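Local structure of AA9 family lytic polysaccharide monooxygenase D (Myceliophthora thermophila, 5UFV) at residues I66-A71 with V153-I158. The protein cleaves cellulose by copper-dependent oxidation of its glycosidic bonds, yielding C1-oxidised products, with oxygen or hydrogen peroxide as cosubstrate. Sequence-based numbering, arbitrary orientation.
Sequences ITATWA and VRHELI
Trp70 and Leu157 meet in the core of the AA9 beta-sandwich, where strand 65-70 of one sheet faces strand 149-159 of the other. The short segments cross at -43°, with axes 9.6 Å apart. Ile66, Ala68 and Trp70 point toward Val153, His155 and Leu157. Packing is tight at the Trp70 end. Leu157 CD1 comes close to the pyrrole part of the indole, 3.4 Å from Trp70 NE1. Leu157 CG and CD2 both lie 3.8 Å from Trp70 CZ2. In Trp70, chi1 -82° puts CG anti to the carbonyl carbon, and chi2 -97° swings the six-membered ring toward His155 CB. With an alanine here, a gap would probably open beside Leu157 and His155 CB. The Leu157 side chain lies about 5 Å from that of the copper ligand Tyr169. Ala68 CB makes a CH-pi contact over one face of the His155 imidazole, 3.7 Å from its centroid. The other end is looser. Ile66 CD1 approaches Val153 CG2 only to 4.3 Å, and Ile66 CG2 reaches the imidazole edge near CE1. Here a water joins the two sheets. It lies in the imidazole plane, 3.0 Å from His155 NE2, and donates to Ile66 O, also at 3.0 Å.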
# COMPACT_ATOMS: atom_id res chain seq x y z
N ILE A 66 2.64 -11.65 -3.94
CA ILE A 66 3.45 -10.64 -3.25
C ILE A 66 3.04 -10.56 -1.79
O ILE A 66 1.92 -10.17 -1.48
CB ILE A 66 3.29 -9.25 -3.88
CG1 ILE A 66 3.80 -9.28 -5.31
CG2 ILE A 66 4.09 -8.23 -3.09
CD1 ILE A 66 3.59 -7.99 -6.07
N THR A 67 3.95 -10.93 -0.90
CA THR A 67 3.71 -10.86 0.52
C THR A 67 4.66 -9.83 1.13
O THR A 67 5.86 -9.94 0.95
CB THR A 67 4.03 -12.19 1.16
OG1 THR A 67 3.19 -13.20 0.61
CG2 THR A 67 3.84 -12.12 2.68
N ALA A 68 4.10 -8.85 1.85
CA ALA A 68 4.88 -7.87 2.59
C ALA A 68 4.75 -8.12 4.09
O ALA A 68 3.67 -8.47 4.58
CB ALA A 68 4.36 -6.50 2.26
N THR A 69 5.84 -7.93 4.81
CA THR A 69 5.86 -8.12 6.26
C THR A 69 6.16 -6.82 7.00
O THR A 69 7.02 -6.06 6.63
CB THR A 69 6.89 -9.19 6.65
OG1 THR A 69 6.54 -10.41 6.03
CG2 THR A 69 6.89 -9.46 8.17
N TRP A 70 5.42 -6.59 8.08
CA TRP A 70 5.59 -5.43 8.91
C TRP A 70 6.19 -5.97 10.17
O TRP A 70 5.50 -6.69 10.92
CB TRP A 70 4.25 -4.80 9.26
CG TRP A 70 3.72 -3.90 8.21
CD1 TRP A 70 3.83 -2.55 8.17
CD2 TRP A 70 2.96 -4.28 7.05
NE1 TRP A 70 3.21 -2.05 7.05
CE2 TRP A 70 2.67 -3.10 6.34
CE3 TRP A 70 2.49 -5.49 6.55
CZ2 TRP A 70 1.93 -3.12 5.15
CZ3 TRP A 70 1.77 -5.50 5.37
CH2 TRP A 70 1.49 -4.32 4.69
N ALA A 71 7.46 -5.66 10.41
CA ALA A 71 8.08 -6.07 11.63
C ALA A 71 7.34 -5.57 12.86
O ALA A 71 7.34 -6.24 13.88
CB ALA A 71 9.52 -5.61 11.66
N VAL A 153 5.72 -1.64 -6.71
CA VAL A 153 4.57 -2.07 -5.96
C VAL A 153 4.58 -1.25 -4.69
O VAL A 153 5.64 -1.06 -4.14
CB VAL A 153 4.64 -3.54 -5.61
CG1 VAL A 153 5.94 -3.88 -4.90
CG2 VAL A 153 3.44 -3.93 -4.74
N ARG A 154 3.42 -0.76 -4.24
CA ARG A 154 3.36 0.18 -3.10
C ARG A 154 2.37 -0.31 -2.06
O ARG A 154 1.18 -0.53 -2.39
CB ARG A 154 2.96 1.58 -3.61
CG ARG A 154 2.60 2.60 -2.55
CD ARG A 154 2.31 3.92 -3.24
NE ARG A 154 1.96 4.95 -2.28
CZ ARG A 154 0.77 5.02 -1.65
NH1 ARG A 154 -0.21 4.14 -1.94
NH2 ARG A 154 0.57 5.99 -0.75
N HIS A 155 2.83 -0.47 -0.82
CA HIS A 155 1.94 -0.87 0.27
C HIS A 155 1.66 0.33 1.08
O HIS A 155 2.57 1.09 1.35
CB HIS A 155 2.56 -1.95 1.14
CG HIS A 155 2.68 -3.27 0.44
ND1 HIS A 155 3.66 -3.53 -0.49
CD2 HIS A 155 1.89 -4.36 0.47
CE1 HIS A 155 3.49 -4.74 -0.98
NE2 HIS A 155 2.42 -5.26 -0.42
N GLU A 156 0.41 0.50 1.48
CA GLU A 156 -0.01 1.67 2.18
C GLU A 156 -1.04 1.25 3.18
O GLU A 156 -2.02 0.57 2.84
CB GLU A 156 -0.61 2.68 1.20
CG GLU A 156 -1.24 3.94 1.81
CD GLU A 156 -1.91 4.85 0.76
OE1 GLU A 156 -2.39 4.35 -0.29
OE2 GLU A 156 -1.95 6.10 0.97
N LEU A 157 -0.78 1.65 4.43
CA LEU A 157 -1.70 1.51 5.53
C LEU A 157 -2.07 2.90 5.94
O LEU A 157 -1.18 3.74 6.07
CB LEU A 157 -1.05 0.85 6.74
CG LEU A 157 -0.44 -0.53 6.52
CD1 LEU A 157 -0.00 -1.10 7.86
CD2 LEU A 157 -1.41 -1.48 5.81
N ILE A 158 -3.36 3.14 6.13
CA ILE A 158 -3.87 4.43 6.57
C ILE A 158 -4.53 4.23 7.92
O ILE A 158 -5.61 3.64 8.00
CB ILE A 158 -4.88 4.98 5.59
CG1 ILE A 158 -4.32 4.99 4.18
CG2 ILE A 158 -5.27 6.39 5.99
CD1 ILE A 158 -5.34 5.49 3.16
O HOH W 1 0.56 -7.64 -0.54